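Local coordinates for protein cycloalternan-forming enzyme (Listeria monocytogenes serovar 1/2a, PDB 5F7U) that is a multidomain member of glycoside hydrolase family 31, with a TIM-barrel domain among beta-rich domains, and binds glycans and magnesium ions, at residues L360-A364 and P579-S583; A389-P393 and F691-Y696; L506-T510 and Y562-Y566; E643-R647 and A787-T791; L701-I705 and F742-L746. The protein carries 1 engineered substitution. One frame throughout, in Å; residues are numbered along the deposited sequence.

Contact 1 (L360-A364 and P579-S583); sequences LPKWA and PEAVS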
# COMPACT_ATOMS: atom_id res chain seq x y z
N LEU A 360 -10.30 1.41 10.84
CA LEU A 360 -11.56 1.90 10.27
C LEU A 360 -12.68 0.91 10.55
O LEU A 360 -12.40 -0.26 10.77
CB LEU A 360 -11.38 2.06 8.76
CG LEU A 360 -10.33 3.11 8.31
CD1 LEU A 360 -10.29 3.13 6.80
CD2 LEU A 360 -10.60 4.52 8.85
N PRO A 361 -13.95 1.37 10.53
CA PRO A 361 -15.06 0.42 10.67
C PRO A 361 -15.09 -0.62 9.58
O PRO A 361 -14.55 -0.41 8.49
CB PRO A 361 -16.33 1.28 10.61
CG PRO A 361 -15.91 2.65 10.32
CD PRO A 361 -14.42 2.77 10.37
N LYS A 362 -15.71 -1.76 9.89
CA LYS A 362 -15.79 -2.86 8.94
C LYS A 362 -16.39 -2.49 7.59
O LYS A 362 -15.99 -3.03 6.56
CB LYS A 362 -16.57 -4.03 9.55
CG LYS A 362 -16.43 -5.31 8.73
CD LYS A 362 -16.62 -6.50 9.66
CE LYS A 362 -17.95 -7.13 9.54
NZ LYS A 362 -17.88 -8.22 10.59
N TRP A 363 -17.33 -1.55 7.58
CA TRP A 363 -17.93 -1.14 6.30
C TRP A 363 -16.94 -0.61 5.28
O TRP A 363 -17.17 -0.74 4.08
CB TRP A 363 -19.09 -0.15 6.49
CG TRP A 363 -18.74 1.29 6.82
CD1 TRP A 363 -18.74 1.87 8.07
CD2 TRP A 363 -18.38 2.33 5.89
NE1 TRP A 363 -18.40 3.20 7.97
CE2 TRP A 363 -18.18 3.51 6.65
CE3 TRP A 363 -18.22 2.38 4.49
CZ2 TRP A 363 -17.83 4.74 6.05
CZ3 TRP A 363 -17.86 3.60 3.89
CH2 TRP A 363 -17.67 4.77 4.68
N ALA A 364 -15.84 -0.04 5.75
CA ALA A 364 -14.80 0.43 4.84
C ALA A 364 -14.18 -0.70 4.00
O ALA A 364 -13.60 -0.43 2.95
CB ALA A 364 -13.74 1.20 5.61
N PRO A 579 -18.44 8.68 14.76
CA PRO A 579 -17.31 7.79 15.04
C PRO A 579 -17.03 6.75 13.93
O PRO A 579 -15.92 6.20 13.88
CB PRO A 579 -17.71 7.10 16.34
CG PRO A 579 -18.64 8.05 17.02
CD PRO A 579 -19.37 8.77 15.91
N GLU A 580 -18.01 6.49 13.06
CA GLU A 580 -17.89 5.52 11.96
C GLU A 580 -17.51 6.17 10.62
O GLU A 580 -17.58 5.51 9.58
CB GLU A 580 -19.20 4.75 11.78
CG GLU A 580 -19.56 3.82 12.92
CD GLU A 580 -19.30 2.37 12.56
OE1 GLU A 580 -20.04 1.79 11.70
OE2 GLU A 580 -18.34 1.80 13.13
N ALA A 581 -17.13 7.45 10.65
CA ALA A 581 -16.77 8.18 9.43
C ALA A 581 -15.41 7.76 8.91
O ALA A 581 -14.49 7.50 9.68
CB ALA A 581 -16.80 9.68 9.67
N VAL A 582 -15.29 7.69 7.59
CA VAL A 582 -14.05 7.24 6.94
C VAL A 582 -13.63 8.28 5.90
O VAL A 582 -14.49 8.78 5.17
CB VAL A 582 -14.32 5.90 6.22
CG1 VAL A 582 -13.15 5.46 5.35
CG2 VAL A 582 -14.63 4.82 7.25
N SER A 583 -12.33 8.59 5.82
CA SER A 583 -11.79 9.39 4.71
C SER A 583 -11.22 8.52 3.58
O SER A 583 -10.75 7.41 3.84
CB SER A 583 -10.68 10.31 5.21
OG SER A 583 -11.22 11.29 6.09
O HOH W 1 -19.15 -1.17 10.24
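V582 sets one methyl, CG2, against P361, W363 and A364, while the indole of W363 ties itself to the backbone of E580. The valine has CG1 anti to its backbone N (chi1 172°), which turns CG2 to the proline and the indole. CG2 lies 3.4 Å from W363 CZ2, approaching the ring obliquely, and 3.7 Å from P361 CD; A364 CB is a little farther off. The other branch, CG1, meets L360 CD1 at 4.0 Å, the two side chains crossing at about a right angle. Both segments belong to the TIM barrel: 360-364 leads into its first strand, 367-369, and 579-583 into its fifth, 584-585, so the contact joins two loops at the N-terminal ends of the strands. Here W363 NE1 donates to E580 O at 2.9 Å. The acceptor lies almost in the indole plane, and the donor lies in the carbonyl plane. E580 is bent about its CB-CG bond (chi2 -104°) and folds its carboxylate back over the proline, bringing OE2 to 3.3 Å from P361 CB. Its other oxygen, OE1, is reached through a weak bond by a water that accepts from W363 N. Beyond the valine, I597 of strand 597-599 touches both L360 and V582.

Contact 2 (A389-P393 and F691-Y696); sequences ANDIP and FQKYLY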
# COMPACT_ATOMS: atom_id res chain seq x y z
N ALA A 389 -30.87 -5.17 -7.66
CA ALA A 389 -31.37 -6.10 -8.69
C ALA A 389 -30.31 -7.11 -9.14
O ALA A 389 -30.63 -8.25 -9.53
CB ALA A 389 -31.89 -5.34 -9.90
N ASN A 390 -29.05 -6.69 -9.06
CA ASN A 390 -27.90 -7.49 -9.47
C ASN A 390 -27.20 -8.19 -8.30
O ASN A 390 -26.09 -8.72 -8.46
CB ASN A 390 -26.93 -6.61 -10.28
CG ASN A 390 -27.49 -6.27 -11.66
OD1 ASN A 390 -27.49 -7.12 -12.54
ND2 ASN A 390 -28.01 -5.05 -11.83
N ASP A 391 -27.86 -8.20 -7.14
CA ASP A 391 -27.34 -8.84 -5.92
C ASP A 391 -25.89 -8.43 -5.60
O ASP A 391 -25.01 -9.28 -5.44
CB ASP A 391 -27.48 -10.37 -6.01
CG ASP A 391 -28.93 -10.81 -6.25
OD1 ASP A 391 -29.83 -10.32 -5.55
OD2 ASP A 391 -29.16 -11.66 -7.15
N ILE A 392 -25.69 -7.11 -5.53
CA ILE A 392 -24.37 -6.53 -5.24
C ILE A 392 -24.47 -5.84 -3.87
O ILE A 392 -24.88 -4.68 -3.79
CB ILE A 392 -23.91 -5.54 -6.36
CG1 ILE A 392 -23.96 -6.18 -7.76
CG2 ILE A 392 -22.54 -4.94 -6.03
CD1 ILE A 392 -23.02 -7.37 -7.97
N PRO A 393 -24.09 -6.55 -2.79
CA PRO A 393 -24.21 -6.01 -1.44
C PRO A 393 -23.02 -5.10 -1.07
O PRO A 393 -22.25 -5.38 -0.14
CB PRO A 393 -24.27 -7.28 -0.59
CG PRO A 393 -23.35 -8.21 -1.32
CD PRO A 393 -23.66 -7.97 -2.76
N PHE A 691 -18.10 -11.20 -11.38
CA PHE A 691 -18.06 -10.14 -10.36
C PHE A 691 -18.68 -10.61 -9.03
O PHE A 691 -18.10 -10.42 -7.97
CB PHE A 691 -18.74 -8.85 -10.83
CG PHE A 691 -18.48 -7.67 -9.94
CD1 PHE A 691 -19.28 -7.44 -8.81
CD2 PHE A 691 -17.46 -6.77 -10.24
CE1 PHE A 691 -19.04 -6.34 -7.99
CE2 PHE A 691 -17.21 -5.68 -9.43
CZ PHE A 691 -18.01 -5.45 -8.30
N GLN A 692 -19.87 -11.20 -9.11
CA GLN A 692 -20.55 -11.74 -7.93
C GLN A 692 -19.69 -12.77 -7.21
O GLN A 692 -19.57 -12.72 -5.98
CB GLN A 692 -21.89 -12.37 -8.33
CG GLN A 692 -22.95 -11.35 -8.73
CD GLN A 692 -24.15 -12.00 -9.37
OE1 GLN A 692 -24.09 -13.13 -9.83
NE2 GLN A 692 -25.29 -11.28 -9.40
N LYS A 693 -19.06 -13.67 -7.96
CA LYS A 693 -18.20 -14.69 -7.33
C LYS A 693 -17.15 -14.02 -6.46
O LYS A 693 -16.97 -14.39 -5.31
CB LYS A 693 -17.55 -15.59 -8.37
CG LYS A 693 -16.57 -16.60 -7.77
CD LYS A 693 -16.09 -17.66 -8.76
CE LYS A 693 -14.98 -17.13 -9.67
NZ LYS A 693 -14.24 -18.23 -10.37
N TYR A 694 -16.45 -13.03 -7.03
CA TYR A 694 -15.38 -12.37 -6.29
C TYR A 694 -15.87 -11.48 -5.15
O TYR A 694 -15.30 -11.52 -4.07
CB TYR A 694 -14.41 -11.65 -7.25
CG TYR A 694 -13.60 -12.69 -7.94
CD1 TYR A 694 -12.64 -13.43 -7.24
CD2 TYR A 694 -13.86 -13.04 -9.27
CE1 TYR A 694 -11.94 -14.46 -7.84
CE2 TYR A 694 -13.16 -14.08 -9.89
CZ TYR A 694 -12.21 -14.78 -9.17
OH TYR A 694 -11.52 -15.81 -9.77
N LEU A 695 -16.92 -10.69 -5.39
CA LEU A 695 -17.49 -9.90 -4.31
C LEU A 695 -18.00 -10.80 -3.17
O LEU A 695 -17.76 -10.50 -1.99
CB LEU A 695 -18.60 -8.97 -4.80
CG LEU A 695 -19.31 -8.16 -3.70
CD1 LEU A 695 -18.34 -7.32 -2.86
CD2 LEU A 695 -20.42 -7.30 -4.29
N TYR A 696 -18.71 -11.87 -3.51
CA TYR A 696 -19.22 -12.77 -2.45
C TYR A 696 -18.08 -13.45 -1.72
O TYR A 696 -18.13 -13.59 -0.49
CB TYR A 696 -20.21 -13.82 -2.98
CG TYR A 696 -21.41 -13.28 -3.75
CD1 TYR A 696 -21.86 -11.95 -3.59
CD2 TYR A 696 -22.14 -14.13 -4.58
CE1 TYR A 696 -22.96 -11.48 -4.30
CE2 TYR A 696 -23.25 -13.67 -5.29
CZ TYR A 696 -23.65 -12.35 -5.15
OH TYR A 696 -24.74 -11.92 -5.86
O HOH W 2 -26.52 -13.65 -6.96
O HOH W 3 -28.11 -11.85 -9.93
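Q692 and Y696, one turn apart on a helix, each donate to a backbone carbonyl of the loop that follows helix 377-389. Q692 NE2 donates a hydrogen bond to N390 O at 2.8 Å; the acceptor lies in the amide plane, but the nitrogen stands well above the plane of the carbonyl. Y696 OH donates to D391 O at 2.7 Å, using an in-plane lone pair of the carbonyl oxygen. The same hydroxyl accepts from a water, and a second water links Q692 NE2 to D391 OD2. Beside these polar contacts, I392 CG2 and P393 CD both reach L695 CD2, each at 3.6 Å, and I392 CD1 comes within 3.8 Å of F691 CD1. D391 is the C-prime residue of a Schellman motif closing helix 377-389, and its positive phi of 50° turns the chain toward the second TIM-barrel strand, 396-399. Helix 687-700, which carries the donors, follows the eighth strand, so the contact bridges neighbouring parts of the barrel wall. Farther out, N390 ND2 is bonded to N386 O. L367 of the first strand backs I392, F691 and L695, while P675 and W676 of helix 675-682 also touch I392.

Contact 3 (L506-T510 and Y562-Y566); sequences LLDFT and YPTDY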
# COMPACT_ATOMS: atom_id res chain seq x y z
N LEU A 506 -5.72 28.28 -0.98
CA LEU A 506 -5.64 27.14 -0.06
C LEU A 506 -5.98 27.52 1.37
O LEU A 506 -5.60 28.59 1.84
CB LEU A 506 -4.23 26.54 -0.06
CG LEU A 506 -3.72 25.78 -1.26
CD1 LEU A 506 -2.40 25.14 -0.84
CD2 LEU A 506 -4.72 24.68 -1.65
N LEU A 507 -6.73 26.65 2.05
CA LEU A 507 -6.95 26.80 3.48
C LEU A 507 -5.67 26.40 4.20
O LEU A 507 -5.09 25.35 3.91
CB LEU A 507 -8.14 25.94 3.94
CG LEU A 507 -8.73 26.09 5.35
CD1 LEU A 507 -7.92 25.40 6.44
CD2 LEU A 507 -8.99 27.56 5.70
N ASP A 508 -5.20 27.23 5.12
CA ASP A 508 -4.02 26.88 5.88
C ASP A 508 -4.35 25.88 6.99
O ASP A 508 -4.77 26.28 8.08
CB ASP A 508 -3.35 28.14 6.45
CG ASP A 508 -2.09 27.83 7.25
OD1 ASP A 508 -1.72 26.63 7.43
OD2 ASP A 508 -1.45 28.81 7.71
N PHE A 509 -4.16 24.59 6.70
CA PHE A 509 -4.47 23.53 7.67
C PHE A 509 -3.55 23.48 8.88
O PHE A 509 -3.80 22.72 9.82
CB PHE A 509 -4.64 22.16 6.98
CG PHE A 509 -5.92 22.06 6.21
CD1 PHE A 509 -7.11 21.71 6.87
CD2 PHE A 509 -5.97 22.40 4.86
CE1 PHE A 509 -8.32 21.66 6.17
CE2 PHE A 509 -7.17 22.34 4.15
CZ PHE A 509 -8.35 21.98 4.82
N THR A 510 -2.52 24.33 8.91
CA THR A 510 -1.67 24.48 10.10
C THR A 510 -2.29 25.43 11.14
O THR A 510 -1.83 25.52 12.28
CB THR A 510 -0.21 24.95 9.79
OG1 THR A 510 -0.15 26.35 9.48
CG2 THR A 510 0.42 24.14 8.66
N TYR A 562 1.60 19.38 3.69
CA TYR A 562 0.26 19.96 3.51
C TYR A 562 -0.86 18.94 3.26
O TYR A 562 -1.89 18.99 3.95
CB TYR A 562 0.28 21.03 2.40
CG TYR A 562 -1.06 21.72 2.28
CD1 TYR A 562 -1.39 22.82 3.09
CD2 TYR A 562 -2.01 21.27 1.35
CE1 TYR A 562 -2.63 23.42 2.99
CE2 TYR A 562 -3.27 21.88 1.24
CZ TYR A 562 -3.57 22.96 2.06
OH TYR A 562 -4.80 23.57 1.96
N PRO A 563 -0.67 18.01 2.28
CA PRO A 563 -1.79 17.08 2.07
C PRO A 563 -2.18 16.27 3.31
O PRO A 563 -3.38 16.04 3.52
CB PRO A 563 -1.29 16.15 0.94
CG PRO A 563 0.22 16.36 0.92
CD PRO A 563 0.36 17.82 1.23
N THR A 564 -1.19 15.85 4.11
CA THR A 564 -1.49 15.10 5.33
C THR A 564 -2.12 15.97 6.42
O THR A 564 -3.00 15.50 7.16
CB THR A 564 -0.27 14.28 5.76
OG1 THR A 564 0.02 13.37 4.71
CG2 THR A 564 -0.52 13.45 7.04
N ASP A 565 -1.74 17.24 6.49
CA ASP A 565 -2.43 18.16 7.41
C ASP A 565 -3.90 18.31 7.02
O ASP A 565 -4.79 18.28 7.88
CB ASP A 565 -1.74 19.53 7.41
CG ASP A 565 -0.46 19.55 8.23
OD1 ASP A 565 -0.20 18.60 9.01
OD2 ASP A 565 0.27 20.56 8.13
N TYR A 566 -4.13 18.45 5.71
CA TYR A 566 -5.48 18.56 5.16
C TYR A 566 -6.29 17.29 5.42
O TYR A 566 -7.40 17.34 5.98
CB TYR A 566 -5.33 18.86 3.66
CG TYR A 566 -6.46 18.45 2.72
CD1 TYR A 566 -7.80 18.82 2.97
CD2 TYR A 566 -6.18 17.79 1.52
CE1 TYR A 566 -8.82 18.47 2.08
CE2 TYR A 566 -7.19 17.45 0.63
CZ TYR A 566 -8.51 17.82 0.91
OH TYR A 566 -9.53 17.49 0.03
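F509, Y562 and Y566 form an aromatic cluster in the TIM-barrel domain, where the loop between strand 505-506 and helix 512-520 packs against helix 555-577, the helix between the fourth and fifth barrel strands. F509 sits at the centre. One face of its ring lies against the helix backbone, with Y566 CA 3.9 Å from the ring centroid in a CH-pi contact, and L507 CD1 lies over the opposite face. The Y566 ring runs beside it in the same direction, its plane turned by 45°, and its own hydroxyl is bonded to N537 O. Y562 comes at the edge of the F509 ring: with CG anti to the backbone N (chi1 -175°), its ring extends toward the loop, and the hydroxyl oxygen comes 3.3 Å from F509 CD2. L506 CD1 rests over a face of the Y562 ring, 4.1 Å from its centroid. Farther along the loop D508 OD1 accepts from both T510 N and T510 OG1, the first bond forming an Asx turn. Beside that turn, T510 CG2 lies 3.6 Å from D565 OD2. The cross-segment hydrogen bond comes from Y562 OH, which donates to L507 O at 2.7 Å, in the carbonyl plane and on a lone pair.

Contact 4 (E643-R647 and A787-T791); sequences ELYKR and ADVDT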
# COMPACT_ATOMS: atom_id res chain seq x y z
N GLU A 643 -12.23 -8.86 -20.43
CA GLU A 643 -11.05 -9.53 -19.87
C GLU A 643 -10.41 -8.67 -18.78
O GLU A 643 -10.19 -9.14 -17.66
CB GLU A 643 -10.02 -9.81 -20.97
CG GLU A 643 -8.80 -10.57 -20.45
CD GLU A 643 -7.65 -10.60 -21.44
OE1 GLU A 643 -6.65 -11.28 -21.14
OE2 GLU A 643 -7.75 -9.97 -22.52
N LEU A 644 -10.10 -7.41 -19.09
CA LEU A 644 -9.51 -6.53 -18.07
C LEU A 644 -10.45 -6.39 -16.88
O LEU A 644 -10.00 -6.44 -15.73
CB LEU A 644 -9.15 -5.15 -18.63
CG LEU A 644 -8.61 -4.14 -17.60
CD1 LEU A 644 -7.33 -4.60 -16.88
CD2 LEU A 644 -8.34 -2.80 -18.26
N TYR A 645 -11.73 -6.18 -17.15
CA TYR A 645 -12.69 -5.97 -16.08
C TYR A 645 -12.68 -7.18 -15.12
O TYR A 645 -12.66 -7.00 -13.90
CB TYR A 645 -14.08 -5.67 -16.62
CG TYR A 645 -15.01 -5.18 -15.53
CD1 TYR A 645 -15.04 -3.83 -15.18
CD2 TYR A 645 -15.84 -6.08 -14.82
CE1 TYR A 645 -15.87 -3.37 -14.18
CE2 TYR A 645 -16.66 -5.62 -13.80
CZ TYR A 645 -16.66 -4.27 -13.49
OH TYR A 645 -17.48 -3.79 -12.49
N LYS A 646 -12.67 -8.39 -15.68
CA LYS A 646 -12.71 -9.63 -14.89
C LYS A 646 -11.41 -9.83 -14.10
O LYS A 646 -11.45 -10.21 -12.91
CB LYS A 646 -12.98 -10.84 -15.80
CG LYS A 646 -14.42 -10.94 -16.25
CD LYS A 646 -14.60 -12.22 -17.06
CE LYS A 646 -16.07 -12.52 -17.36
NZ LYS A 646 -16.10 -13.83 -18.08
N ARG A 647 -10.27 -9.54 -14.73
CA ARG A 647 -8.97 -9.68 -14.06
C ARG A 647 -8.82 -8.70 -12.92
O ARG A 647 -8.34 -9.06 -11.84
CB ARG A 647 -7.81 -9.51 -15.06
CG ARG A 647 -7.72 -10.59 -16.14
CD ARG A 647 -7.58 -11.98 -15.52
NE ARG A 647 -7.13 -13.00 -16.46
CZ ARG A 647 -7.14 -14.30 -16.21
NH1 ARG A 647 -7.53 -14.74 -15.01
NH2 ARG A 647 -6.72 -15.14 -17.13
N ALA A 787 -5.19 -20.43 -15.40
CA ALA A 787 -6.27 -19.56 -14.93
C ALA A 787 -6.97 -18.93 -16.12
O ALA A 787 -6.45 -17.99 -16.75
CB ALA A 787 -5.71 -18.49 -14.00
N ASP A 788 -8.16 -19.44 -16.43
CA ASP A 788 -8.98 -18.78 -17.44
C ASP A 788 -9.42 -17.44 -16.89
O ASP A 788 -9.09 -17.10 -15.75
CB ASP A 788 -10.17 -19.66 -17.89
CG ASP A 788 -11.23 -19.86 -16.80
OD1 ASP A 788 -11.39 -19.05 -15.85
OD2 ASP A 788 -11.97 -20.86 -16.92
N VAL A 789 -10.16 -16.68 -17.70
CA VAL A 789 -10.49 -15.28 -17.37
C VAL A 789 -11.30 -15.11 -16.08
O VAL A 789 -11.29 -14.04 -15.48
CB VAL A 789 -11.16 -14.58 -18.60
CG1 VAL A 789 -12.56 -15.12 -18.87
CG2 VAL A 789 -11.20 -13.07 -18.43
N ASP A 790 -11.95 -16.19 -15.63
CA ASP A 790 -12.78 -16.15 -14.43
C ASP A 790 -12.06 -16.62 -13.17
O ASP A 790 -12.65 -16.58 -12.09
CB ASP A 790 -14.03 -17.01 -14.66
CG ASP A 790 -14.79 -16.58 -15.87
OD1 ASP A 790 -15.06 -15.37 -15.98
OD2 ASP A 790 -15.15 -17.46 -16.70
N THR A 791 -10.80 -17.01 -13.32
CA THR A 791 -10.05 -17.75 -12.29
C THR A 791 -8.91 -16.92 -11.71
O THR A 791 -8.15 -16.27 -12.44
CB THR A 791 -9.50 -19.05 -12.93
OG1 THR A 791 -10.61 -19.85 -13.37
CG2 THR A 791 -8.62 -19.87 -11.96
O HOH W 4 -11.04 -13.12 -12.99
O HOH W 5 -17.51 -16.91 -18.03
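A787 receives the straightest bond that R647 makes to this loop: R647 NH2 donates to A787 O at 2.9 Å and 171°, with the acceptor in the guanidinium plane. The arginine gets there by bending early (chi2 -58°) and then running extended off helix 642-653. Next along the chain, D788 offers its carbonyl to R647 NH1 in a weak, bent bond. Its side chain serves the loop itself: D788 OD1 takes D790 N, closing an Asx turn, and T791 OG1 from the opposite face of the carboxylate, within a type I beta turn from D788 to T791. The backbone of V789 crosses the guanidinium, its CA over the centre of one face, 3.7 Å from R647 CZ. V789 CG2 meets E643 CA and K646 CD, each at 3.8 Å, and a water donates to both V789 O and K646 O. D790 then turns back to the helix. Its OD1 forms a salt bridge of 2.8 Å with NZ of the extended K646 side chain through the syn lone pair, and also accepts from T690 OG1. Last, T791 O lies 3.1 Å from R647 NH1. The contact thus joins the TIM-barrel helix to the C-terminal domain through a salt bridge and polar bonds around the packing of V789. R647 is buried; its guanidinium donates to carbonyl oxygens, A787 O and Q756 O among them, whose dipoles would probably stabilise its positive charge.

Contact 5 (L701-I705 and F742-L746); sequences LLPYI and FGDDL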
# COMPACT_ATOMS: atom_id res chain seq x y z
N LEU A 701 -14.81 -13.88 3.18
CA LEU A 701 -13.53 -13.67 3.86
C LEU A 701 -13.46 -12.43 4.73
O LEU A 701 -12.43 -12.14 5.35
CB LEU A 701 -12.38 -13.69 2.84
CG LEU A 701 -12.13 -15.03 2.12
CD1 LEU A 701 -11.11 -14.82 1.02
CD2 LEU A 701 -11.59 -16.09 3.09
N LEU A 702 -14.55 -11.68 4.79
CA LEU A 702 -14.53 -10.43 5.57
C LEU A 702 -14.07 -10.58 7.04
O LEU A 702 -13.36 -9.70 7.52
CB LEU A 702 -15.85 -9.63 5.44
CG LEU A 702 -15.86 -8.19 5.99
CD1 LEU A 702 -14.80 -7.30 5.36
CD2 LEU A 702 -17.25 -7.59 5.78
N PRO A 703 -14.42 -11.70 7.73
CA PRO A 703 -13.88 -11.79 9.11
C PRO A 703 -12.34 -11.87 9.16
O PRO A 703 -11.73 -11.29 10.06
CB PRO A 703 -14.53 -13.08 9.65
CG PRO A 703 -15.84 -13.12 8.92
CD PRO A 703 -15.45 -12.74 7.50
N TYR A 704 -11.75 -12.56 8.18
CA TYR A 704 -10.30 -12.65 8.01
C TYR A 704 -9.71 -11.30 7.60
O TYR A 704 -8.71 -10.86 8.17
CB TYR A 704 -9.99 -13.72 6.95
CG TYR A 704 -8.56 -13.82 6.47
CD1 TYR A 704 -7.63 -14.59 7.16
CD2 TYR A 704 -8.14 -13.16 5.30
CE1 TYR A 704 -6.31 -14.71 6.72
CE2 TYR A 704 -6.80 -13.23 4.86
CZ TYR A 704 -5.91 -14.03 5.57
OH TYR A 704 -4.60 -14.15 5.16
N ILE A 705 -10.33 -10.68 6.59
CA ILE A 705 -9.88 -9.36 6.10
C ILE A 705 -9.91 -8.31 7.21
O ILE A 705 -8.95 -7.55 7.37
CB ILE A 705 -10.73 -8.91 4.88
CG1 ILE A 705 -10.47 -9.86 3.69
CG2 ILE A 705 -10.48 -7.43 4.52
CD1 ILE A 705 -11.43 -9.64 2.51
N PHE A 742 -1.80 -11.67 1.29
CA PHE A 742 -3.00 -10.93 1.69
C PHE A 742 -3.43 -11.47 3.05
O PHE A 742 -3.71 -12.66 3.18
CB PHE A 742 -4.10 -11.12 0.63
CG PHE A 742 -5.33 -10.28 0.85
CD1 PHE A 742 -5.23 -8.89 1.02
CD2 PHE A 742 -6.59 -10.88 0.84
CE1 PHE A 742 -6.37 -8.12 1.21
CE2 PHE A 742 -7.73 -10.10 1.02
CZ PHE A 742 -7.63 -8.73 1.19
N GLY A 743 -3.42 -10.59 4.06
CA GLY A 743 -3.46 -11.05 5.48
C GLY A 743 -2.20 -11.89 5.76
O GLY A 743 -1.23 -11.79 5.02
N ASP A 744 -2.23 -12.72 6.80
CA ASP A 744 -1.03 -13.51 7.15
C ASP A 744 -0.86 -14.72 6.25
O ASP A 744 0.26 -15.21 6.11
CB ASP A 744 -1.11 -14.08 8.58
CG ASP A 744 -1.27 -13.00 9.66
OD1 ASP A 744 -0.65 -11.93 9.56
OD2 ASP A 744 -2.01 -13.26 10.65
N ASP A 745 -1.97 -15.22 5.70
CA ASP A 745 -2.02 -16.61 5.22
C ASP A 745 -2.24 -16.85 3.74
O ASP A 745 -2.03 -17.98 3.29
CB ASP A 745 -3.10 -17.37 5.96
CG ASP A 745 -2.89 -17.33 7.43
OD1 ASP A 745 -1.82 -17.77 7.88
OD2 ASP A 745 -3.81 -16.84 8.13
N LEU A 746 -2.69 -15.84 3.00
CA LEU A 746 -3.13 -16.08 1.62
C LEU A 746 -2.12 -15.51 0.66
O LEU A 746 -1.70 -14.37 0.82
CB LEU A 746 -4.50 -15.47 1.33
CG LEU A 746 -5.70 -16.02 2.14
CD1 LEU A 746 -6.96 -15.23 1.77
CD2 LEU A 746 -5.87 -17.52 1.92
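Y704 drives its hydroxyl into the bend of F742-L746, and the closest packing gathers round that one oxygen. Y704 OH donates to F742 O at 2.6 Å, meeting a lone pair of that oxygen within the plane of its carbonyl, and accepts from D745 N at 2.9 Å and 158°. The buried hydroxyl therefore both gives and receives. G743 CA passes 3.3 Å from the same oxygen, a close approach by a residue without a side chain, whose backbone takes a positive phi of 62°. The ring reaches this place because CG stands anti to the backbone N (chi1 170°), directing the phenol straight off the helix. The bend is the turn of a beta hairpin between strands 740-742 and 746-748, held by F742 N to L746 O and, weakly, by L746 N to F742 O. It belongs to the sheet of the C-terminal domain, while Y704 stands near the start of helix 702-715, at the end of the TIM-barrel region, so the tyrosine ties the two domains together. Along one side of the phenol, L746 CD1 lies 3.7 Å from Y704 CE2; on another, D745 OD2 sits at the ring edge, 3.6 Å from Y704 CE1. Away from the hydroxyl the contacts are apolar and wider. I705 CG1 approaches the F742 ring obliquely, with CE2 3.8 Å away, and the loosest pair is L701 CD1 with L746 CD1, at 4.2 Å. D744, partly exposed, marks the more open side, its carboxylate turned to a salt bridge with K717.

In the fold
Contacts 1, 2 and 3 lie wholly within the TIM-barrel domain, whereas contacts 4 and 5 join it to the C-terminal domain. Contact 3 is the outlier, its centre about 41 Å from that of contact 4 on the opposite side of the chain's centre, although its helix, 555-577, leads into the loop used by contact 1. Contacts 2 and 4 are about 16 Å apart, centre to centre, and touch where K693 and Y694 probably bond to D790 O. Contact 5 follows on the next helix, 702-715, and meets contact 1 through L702 and K362. Along the chain, contacts 1 and 2 interlock, as do 2 and 4, so distant sequence converges on the barrel and its neighbouring beta domain.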